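Local coordinates for tail spike protein gp49 (Pseudomonas phage LKA1, PDB 4RU4), which probably cleaves the O-specific polysaccharide of the host bacterium as a lyase while serving as the phage's tailspike during entry, at residues Y165-V173 / I183-Y191. Sequence-based numbering, arbitrary orientation.
With EDO (1,2-ethanediol), chain H.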
loop_
_atom_site.group_PDB
_atom_site.type_symbol
_atom_site.label_atom_id
_atom_site.label_comp_id
_atom_site.label_asym_id
_atom_site.label_seq_id
_atom_site.Cartn_x
_atom_site.Cartn_y
_atom_site.Cartn_z
ATOM N N TYR B 165 -19.360 -20.537 13.854
ATOM C CA TYR B 165 -18.525 -19.367 14.151
ATOM C C TYR B 165 -18.222 -19.322 15.649
ATOM O O TYR B 165 -18.783 -18.520 16.397
ATOM C CB TYR B 165 -19.194 -18.060 13.682
ATOM C CG TYR B 165 -19.331 -17.925 12.174
ATOM C CD1 TYR B 165 -18.671 -18.788 11.300
ATOM C CD2 TYR B 165 -20.110 -16.904 11.628
ATOM C CE1 TYR B 165 -18.798 -18.652 9.914
ATOM C CE2 TYR B 165 -20.223 -16.747 10.264
ATOM C CZ TYR B 165 -19.586 -17.621 9.414
ATOM O OH TYR B 165 -19.737 -17.425 8.061
ATOM N N ARG B 166 -17.333 -20.209 16.076
ATOM C CA ARG B 166 -17.010 -20.367 17.476
ATOM C C ARG B 166 -15.837 -19.461 17.876
ATOM O O ARG B 166 -15.023 -19.078 17.034
ATOM C CB ARG B 166 -16.691 -21.838 17.761
ATOM C CG ARG B 166 -17.893 -22.767 17.471
ATOM C CD ARG B 166 -17.766 -24.125 18.185
ATOM N NE ARG B 166 -18.919 -24.959 17.852
ATOM C CZ ARG B 166 -18.859 -26.029 17.060
ATOM N NH1 ARG B 166 -17.689 -26.427 16.569
ATOM N NH2 ARG B 166 -19.961 -26.722 16.784
ATOM N N ALA B 167 -15.759 -19.152 19.164
ATOM C CA ALA B 167 -14.763 -18.236 19.712
ATOM C C ALA B 167 -13.459 -18.949 20.013
ATOM O O ALA B 167 -13.426 -20.160 20.209
ATOM C CB ALA B 167 -15.296 -17.570 21.003
ATOM N N GLY B 168 -12.381 -18.176 20.062
ATOM C CA GLY B 168 -11.082 -18.670 20.500
ATOM C C GLY B 168 -10.021 -17.957 19.676
ATOM O O GLY B 168 -10.344 -17.043 18.920
ATOM N N GLU B 169 -8.758 -18.351 19.808
ATOM C CA GLU B 169 -7.701 -17.765 18.969
ATOM C C GLU B 169 -6.390 -18.512 19.169
ATOM O O GLU B 169 -6.282 -19.338 20.079
ATOM C CB GLU B 169 -7.486 -16.266 19.314
ATOM C CG GLU B 169 -7.191 -15.963 20.764
ATOM C CD GLU B 169 -7.354 -14.466 21.076
ATOM O OE1 GLU B 169 -6.420 -13.675 20.772
ATOM O OE2 GLU B 169 -8.438 -14.081 21.583
ATOM N N PHE B 170 -5.402 -18.206 18.326
ATOM C CA PHE B 170 -4.050 -18.757 18.454
ATOM C C PHE B 170 -3.121 -17.862 19.273
ATOM O O PHE B 170 -3.044 -16.646 19.025
ATOM C CB PHE B 170 -3.396 -18.898 17.084
ATOM C CG PHE B 170 -3.946 -20.024 16.247
ATOM C CD1 PHE B 170 -5.250 -19.964 15.746
ATOM C CD2 PHE B 170 -3.152 -21.121 15.934
ATOM C CE1 PHE B 170 -5.750 -20.969 14.932
ATOM C CE2 PHE B 170 -3.647 -22.157 15.111
ATOM C CZ PHE B 170 -4.950 -22.077 14.611
ATOM N N CYS B 171 -2.387 -18.471 20.201
ATOM C CA CYS B 171 -1.458 -17.733 21.059
ATOM C C CYS B 171 -0.048 -18.288 20.893
ATOM O O CYS B 171 0.132 -19.485 20.691
ATOM C CB CYS B 171 -1.840 -17.848 22.531
ATOM S SG CYS B 171 -3.470 -17.262 22.950
ATOM N N GLU B 172 0.942 -17.407 20.958
ATOM C CA GLU B 172 2.336 -17.808 20.764
ATOM C C GLU B 172 3.077 -17.542 22.083
ATOM O O GLU B 172 3.082 -16.414 22.579
ATOM C CB GLU B 172 2.949 -17.036 19.593
ATOM C CG GLU B 172 4.349 -17.507 19.196
ATOM C CD GLU B 172 4.931 -16.749 17.995
ATOM O OE1 GLU B 172 4.165 -16.245 17.111
ATOM O OE2 GLU B 172 6.180 -16.665 17.947
ATOM N N VAL B 173 3.665 -18.584 22.656
ATOM C CA VAL B 173 4.246 -18.490 24.006
ATOM C C VAL B 173 5.471 -17.563 24.069
ATOM O O VAL B 173 6.407 -17.679 23.262
ATOM C CB VAL B 173 4.567 -19.922 24.586
ATOM C CG1 VAL B 173 5.225 -19.838 25.981
ATOM C CG2 VAL B 173 3.280 -20.770 24.672
ATOM N N ILE B 183 2.338 -14.455 26.726
ATOM C CA ILE B 183 2.219 -14.669 25.284
ATOM C C ILE B 183 2.727 -13.452 24.534
ATOM O O ILE B 183 2.879 -12.359 25.123
ATOM C CB ILE B 183 0.763 -14.990 24.887
ATOM C CG1 ILE B 183 -0.169 -13.808 25.229
ATOM C CG2 ILE B 183 0.317 -16.300 25.562
ATOM C CD1 ILE B 183 -1.659 -14.109 25.081
ATOM N N ARG B 184 3.007 -13.638 23.247
ATOM C CA ARG B 184 3.700 -12.615 22.478
ATOM C C ARG B 184 2.833 -11.476 21.893
ATOM O O ARG B 184 3.371 -10.433 21.540
ATOM C CB ARG B 184 4.563 -13.271 21.389
ATOM C CG ARG B 184 5.692 -14.117 21.972
ATOM C CD ARG B 184 6.497 -14.861 20.904
ATOM N NE ARG B 184 7.746 -15.324 21.521
ATOM C CZ ARG B 184 8.586 -16.171 20.937
ATOM N NH1 ARG B 184 8.299 -16.635 19.742
ATOM N NH2 ARG B 184 9.707 -16.543 21.534
ATOM N N SER B 185 1.520 -11.668 21.780
ATOM C CA SER B 185 0.644 -10.555 21.398
ATOM C C SER B 185 -0.660 -10.591 22.189
ATOM O O SER B 185 -1.080 -11.642 22.649
ATOM C CB SER B 185 0.376 -10.509 19.878
ATOM O OG SER B 185 0.022 -11.793 19.373
ATOM N N ALA B 186 -1.295 -9.438 22.339
ATOM C CA ALA B 186 -2.504 -9.322 23.181
ATOM C C ALA B 186 -3.686 -10.137 22.632
ATOM O O ALA B 186 -3.908 -10.206 21.424
ATOM C CB ALA B 186 -2.880 -7.857 23.320
ATOM N N LEU B 187 -4.441 -10.762 23.533
ATOM C CA LEU B 187 -5.652 -11.481 23.140
ATOM C C LEU B 187 -6.660 -10.564 22.448
ATOM O O LEU B 187 -6.892 -9.442 22.905
ATOM C CB LEU B 187 -6.317 -12.114 24.367
ATOM C CG LEU B 187 -5.606 -13.283 25.080
ATOM C CD1 LEU B 187 -6.430 -13.689 26.284
ATOM C CD2 LEU B 187 -5.366 -14.520 24.159
ATOM N N TYR B 188 -7.262 -11.051 21.358
ATOM C CA TYR B 188 -8.340 -10.334 20.679
ATOM C C TYR B 188 -9.628 -10.347 21.507
ATOM O O TYR B 188 -10.444 -9.448 21.381
ATOM C CB TYR B 188 -8.660 -10.979 19.338
ATOM C CG TYR B 188 -7.693 -10.591 18.237
ATOM C CD1 TYR B 188 -6.523 -11.314 18.030
ATOM C CD2 TYR B 188 -7.959 -9.495 17.409
ATOM C CE1 TYR B 188 -5.632 -10.982 17.026
ATOM C CE2 TYR B 188 -7.074 -9.156 16.371
ATOM C CZ TYR B 188 -5.908 -9.905 16.208
ATOM O OH TYR B 188 -5.007 -9.579 15.225
ATOM N N ALA B 189 -9.814 -11.364 22.342
ATOM C CA ALA B 189 -11.085 -11.533 23.061
ATOM C C ALA B 189 -10.889 -12.032 24.477
ATOM O O ALA B 189 -9.813 -12.533 24.844
ATOM C CB ALA B 189 -12.044 -12.513 22.275
ATOM N N ALA B 190 -11.962 -11.918 25.254
ATOM C CA ALA B 190 -11.998 -12.366 26.635
ATOM C C ALA B 190 -12.569 -13.772 26.640
ATOM O O ALA B 190 -13.388 -14.108 25.769
ATOM C CB ALA B 190 -12.922 -11.426 27.449
ATOM N N TYR B 191 -12.157 -14.589 27.610
ATOM C CA TYR B 191 -12.643 -15.968 27.751
ATOM C C TYR B 191 -12.971 -16.283 29.208
ATOM O O TYR B 191 -12.181 -15.958 30.113
ATOM C CB TYR B 191 -11.607 -16.973 27.240
ATOM C CG TYR B 191 -11.262 -16.682 25.803
ATOM C CD1 TYR B 191 -12.131 -17.045 24.782
ATOM C CD2 TYR B 191 -10.108 -15.974 25.482
ATOM C CE1 TYR B 191 -11.847 -16.741 23.466
ATOM C CE2 TYR B 191 -9.818 -15.641 24.163
ATOM C CZ TYR B 191 -10.690 -16.028 23.154
ATOM O OH TYR B 191 -10.404 -15.693 21.838
HETATM C C1 EDO H . 8.408 -15.419 15.778
HETATM O O1 EDO H . 7.044 -14.992 15.876
HETATM C C2 EDO H . 8.761 -15.701 14.328
HETATM O O2 EDO H . 8.052 -16.892 13.932
HETATM O O HOH W 1 -12.640 -15.221 19.975
HETATM O O HOH W 2 0.459 -14.624 21.063
#
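The carboxylate of Glu169 meets Tyr188, Ala189 and Tyr191, and Glu172 meets Arg184, tying the loop after strand 180-183 back to strand 168-177, the other arm of a beta-hairpin in the Ig-like insert beside the parallel beta-helix. The hairpin's last bridge is Val173 with Ile183, a non-hydrogen-bonded pair; past the bond from Arg184 N to Glu172 O the loop drifts off. There the side chain of Glu169, not backbone pairing, spans the gap. Tyr188 N gives a nearly straight bond (166°) to the syn lone pair of Glu169 OE1 at 2.8 Å, and Ala189 N reaches the syn lone pair of Glu169 OE2 at 3.1 Å. On its anti lone pair Glu169 OE2 also accepts Tyr191 OH at 2.6 Å, with the carboxylate steeply inclined to the ring. Three donors thus grip a buried, probably ionised group. Chi1 of 55° sets Glu169 CG between backbone N and carbonyl carbon, and the extended chain beyond carries the carboxylate into the loop. Water bridges Tyr191 OH to Gly168 N, and another joins Glu172 N to Ser185 N.

Apolar contact is slight: Cys171 SG meets Leu187 CD2 at 3.5 Å, and Cys171 CB lies against Ile183 CG2. From the second subunit, Tyr289 makes a cation-pi contact with Arg184 and Lys287 a salt bridge to Glu172 OE1. Glu172 OE2 accepts from O1 of an ethanediol, probably crystallisation liquor, and, on its anti side, salt-bridges Arg184 NH1 at 2.8 Å.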